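Long-range contact in ornithine carbamoyltransferase (Campylobacter jejuni subsp. jejuni, PDB 3TPF), which probably catalyses the reversible transfer of the carbamoyl group from carbamoyl phosphate to L-ornithine, giving L-citrulline on the pathway to arginine: residues B[219-224]-B[258-263]. Residues are numbered along the deposited sequence; the frame is centred on the assembly and turned at random.
Sequences ITDTWV and LLHCLP
Thr220 N donates a backbone hydrogen bond to Leu259 O (3.0 Å, N-H...O angle 163°), pairing two parallel strands just before both run out into loops. The same carbonyl also receives a CA-H...O contact from Ile219. On one face of the sheet Ile219 and Leu259 run alongside each other in the same direction, with Ile219 CG1 4.1 Å from Leu259 CB.

The opposite face carries Thr220 and His260. Thr220 CG2 meets the imidazole at CD2 (3.8 Å), while Thr220 O and Asp221 CA lie over one face of the ring, both displaced toward its rim; the CA makes a CH-pi contact 4.3 Å from the centroid. With CG anti to the backbone N (chi1 -165°), the histidine ring reaches along the departing 219-224 chain. Farther along, Asp221 turns its carboxylate nearly perpendicular to the imidazole, with OD1 beside Cys261 SG, and Thr222 CG2 packs on Pro263 O.

Both ring nitrogens are engaged: ND1 accepts a hydrogen bond from Leu262 N close to the ring plane (2.9 Å), and NE2 is hydrogen-bonded to Glu269 OE2. The first bond ties the ring to the turn of the His-Cys-Leu-Pro segment, whose proline follows a cis peptide. Asp221 is a predicted L-ornithine ligand, and Cys261 and Leu262 are predicted to bind carbamoyl phosphate, so the contact is consistent with bringing loops for both substrates together at the C-terminal ends of their strands, as expected for a Rossmann-like domain.

Strand 257-260 borders the five-stranded parallel sheet within the chain, and 217-220 lies between it and 148-152, where Thr220 OG1 bonds to Ile152 O. Helix 157-169 packs on Ile219, helix 126-138 on Leu259 and Cys261, and helix 279-302 on Leu259 and Leu262.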
ATOM      1  N   ILE B 219      26.609  21.417   2.160  1.00 49.61           N
ATOM      2  CA  ILE B 219      25.735  20.263   2.336  1.00 48.71           C
ATOM      3  C   ILE B 219      25.872  19.735   3.721  1.00 51.51           C
ATOM      4  O   ILE B 219      26.989  19.518   4.190  1.00 53.67           O
ATOM      5  CB  ILE B 219      26.126  19.126   1.395  1.00 47.97           C
ATOM      6  CG1 ILE B 219      26.100  19.642  -0.075  1.00 47.65           C
ATOM      7  CG2 ILE B 219      25.257  17.923   1.687  1.00 45.21           C
ATOM      8  CD1 ILE B 219      26.313  18.563  -1.103  1.00 46.46           C
ATOM      9  N   THR B 220      24.750  19.486   4.367  1.00 52.18           N
ATOM     10  CA  THR B 220      24.812  18.912   5.680  1.00 54.91           C
ATOM     11  C   THR B 220      23.751  17.878   5.825  1.00 56.02           C
ATOM     12  O   THR B 220      22.904  17.699   4.957  1.00 55.08           O
ATOM     13  CB  THR B 220      24.679  19.969   6.765  1.00 57.58           C
ATOM     14  OG1 THR B 220      25.098  19.419   8.011  1.00 60.88           O
ATOM     15  CG2 THR B 220      23.294  20.446   6.876  1.00 55.75           C
ATOM     16  N   ASP B 221      23.809  17.163   6.930  1.00 61.17           N
ATOM     17  CA  ASP B 221      22.880  16.058   7.183  1.00 65.69           C
ATOM     18  C   ASP B 221      22.774  15.768   8.667  1.00 70.40           C
ATOM     19  O   ASP B 221      23.636  16.175   9.473  1.00 78.75           O
ATOM     20  CB  ASP B 221      23.369  14.803   6.456  1.00 70.32           C
ATOM     21  CG  ASP B 221      22.316  13.670   6.399  1.00 74.52           C
ATOM     22  OD1 ASP B 221      21.104  13.887   6.701  1.00 79.08           O
ATOM     23  OD2 ASP B 221      22.722  12.547   6.031  1.00 74.90           O
ATOM     24  N   THR B 222      21.732  15.040   9.033  1.00 70.26           N
ATOM     25  CA  THR B 222      21.520  14.656  10.440  1.00 73.74           C
ATOM     26  C   THR B 222      22.752  13.974  10.972  1.00 73.77           C
ATOM     27  O   THR B 222      23.476  13.319  10.252  1.00 72.41           O
ATOM     28  CB  THR B 222      20.378  13.641  10.609  1.00 73.44           C
ATOM     29  OG1 THR B 222      20.897  12.353  10.372  1.00 69.76           O
ATOM     30  CG2 THR B 222      19.246  13.842   9.559  1.00 76.38           C
ATOM     31  N   TRP B 223      22.958  14.100  12.253  1.00 78.53           N
ATOM     32  CA  TRP B 223      24.159  13.526  12.890  1.00 80.82           C
ATOM     33  C   TRP B 223      23.902  12.156  13.448  1.00 86.09           C
ATOM     34  O   TRP B 223      24.738  11.262  13.428  1.00 86.83           O
ATOM     35  CB  TRP B 223      24.581  14.398  14.039  1.00 80.32           C
ATOM     36  CG  TRP B 223      25.007  15.765  13.668  1.00 76.00           C
ATOM     37  CD1 TRP B 223      25.601  16.171  12.524  1.00 72.54           C
ATOM     38  CD2 TRP B 223      24.922  16.898  14.493  1.00 77.82           C
ATOM     39  NE1 TRP B 223      25.862  17.503  12.561  1.00 72.56           N
ATOM     40  CE2 TRP B 223      25.471  17.974  13.781  1.00 76.58           C
ATOM     41  CE3 TRP B 223      24.444  17.116  15.790  1.00 81.82           C
ATOM     42  CZ2 TRP B 223      25.568  19.261  14.326  1.00 79.69           C
ATOM     43  CZ3 TRP B 223      24.517  18.397  16.326  1.00 83.77           C
ATOM     44  CH2 TRP B 223      25.079  19.451  15.599  1.00 82.28           C
ATOM     45  N   VAL B 224      22.726  12.036  14.023  1.00 91.07           N
ATOM     46  CA  VAL B 224      22.233  10.769  14.479  1.00 93.37           C
ATOM     47  C   VAL B 224      21.666  10.071  13.246  1.00 91.58           C
ATOM     48  O   VAL B 224      20.520  10.288  12.836  1.00 81.27           O
ATOM     49  CB  VAL B 224      21.242  10.990  15.613  1.00 93.30           C
ATOM     50  CG1 VAL B 224      20.581   9.671  15.980  1.00 90.09           C
ATOM     51  CG2 VAL B 224      22.017  11.630  16.740  1.00 93.37           C
ATOM     52  N   LEU B 258      22.446  26.125   0.535  1.00 44.20           N
ATOM     53  CA  LEU B 258      22.536  25.122   1.598  1.00 43.64           C
ATOM     54  C   LEU B 258      21.648  23.922   1.207  1.00 41.80           C
ATOM     55  O   LEU B 258      20.470  24.077   0.962  1.00 41.53           O
ATOM     56  CB  LEU B 258      22.076  25.690   2.939  1.00 44.58           C
ATOM     57  CG  LEU B 258      21.912  24.664   4.088  1.00 44.23           C
ATOM     58  CD1 LEU B 258      23.260  24.053   4.405  1.00 45.08           C
ATOM     59  CD2 LEU B 258      21.242  25.311   5.274  1.00 45.09           C
ATOM     60  N   LEU B 259      22.221  22.750   1.147  1.00 41.58           N
ATOM     61  CA  LEU B 259      21.486  21.541   0.834  1.00 40.74           C
ATOM     62  C   LEU B 259      21.422  20.618   2.054  1.00 41.94           C
ATOM     63  O   LEU B 259      22.364  20.568   2.833  1.00 44.61           O
ATOM     64  CB  LEU B 259      22.133  20.758  -0.298  1.00 40.27           C
ATOM     65  CG  LEU B 259      22.108  21.352  -1.691  1.00 40.49           C
ATOM     66  CD1 LEU B 259      22.751  20.389  -2.645  1.00 38.74           C
ATOM     67  CD2 LEU B 259      20.618  21.665  -2.078  1.00 39.73           C
ATOM     68  N   HIS B 260      20.267  19.992   2.247  1.00 41.96           N
ATOM     69  CA  HIS B 260      19.990  19.051   3.311  1.00 44.19           C
ATOM     70  C   HIS B 260      19.023  18.015   2.774  1.00 44.40           C
ATOM     71  O   HIS B 260      18.021  18.364   2.193  1.00 46.32           O
ATOM     72  CB  HIS B 260      19.329  19.754   4.481  1.00 45.75           C
ATOM     73  CG  HIS B 260      19.322  18.953   5.752  1.00 47.81           C
ATOM     74  ND1 HIS B 260      18.858  17.657   5.821  1.00 47.98           N
ATOM     75  CD2 HIS B 260      19.686  19.291   7.020  1.00 50.07           C
ATOM     76  CE1 HIS B 260      18.968  17.229   7.071  1.00 49.18           C
ATOM     77  NE2 HIS B 260      19.457  18.203   7.820  1.00 49.91           N
ATOM     78  N   CYS B 261      19.308  16.736   2.972  1.00 48.03           N
ATOM     79  CA  CYS B 261      18.475  15.650   2.362  1.00 47.71           C
ATOM     80  C   CYS B 261      17.192  15.459   3.109  1.00 46.90           C
ATOM     81  O   CYS B 261      16.224  14.980   2.549  1.00 49.03           O
ATOM     82  CB  CYS B 261      19.168  14.296   2.257  1.00 49.53           C
ATOM     83  SG  CYS B 261      19.794  13.692   3.850  1.00 70.24           S
ATOM     84  N   LEU B 262      17.179  15.859   4.349  1.00 47.20           N
ATOM     85  CA  LEU B 262      15.935  15.857   5.167  1.00 47.92           C
ATOM     86  C   LEU B 262      15.712  14.481   5.735  1.00 48.31           C
ATOM     87  O   LEU B 262      16.253  13.519   5.233  1.00 50.16           O
ATOM     88  CB  LEU B 262      14.657  16.242   4.369  1.00 43.64           C
ATOM     89  CG  LEU B 262      14.493  17.644   3.793  1.00 41.84           C
ATOM     90  CD1 LEU B 262      13.077  17.843   3.205  1.00 39.08           C
ATOM     91  CD2 LEU B 262      14.734  18.684   4.910  1.00 43.12           C
ATOM     92  N   PRO B 263      14.926  14.390   6.764  1.00 47.26           N
ATOM     93  CA  PRO B 263      14.446  15.508   7.502  1.00 48.86           C
ATOM     94  C   PRO B 263      15.557  16.231   8.269  1.00 51.33           C
ATOM     95  O   PRO B 263      16.609  15.657   8.537  1.00 52.50           O
ATOM     96  CB  PRO B 263      13.554  14.853   8.555  1.00 50.95           C
ATOM     97  CG  PRO B 263      14.187  13.517   8.771  1.00 51.12           C
ATOM     98  CD  PRO B 263      14.522  13.125   7.354  1.00 47.58           C
TER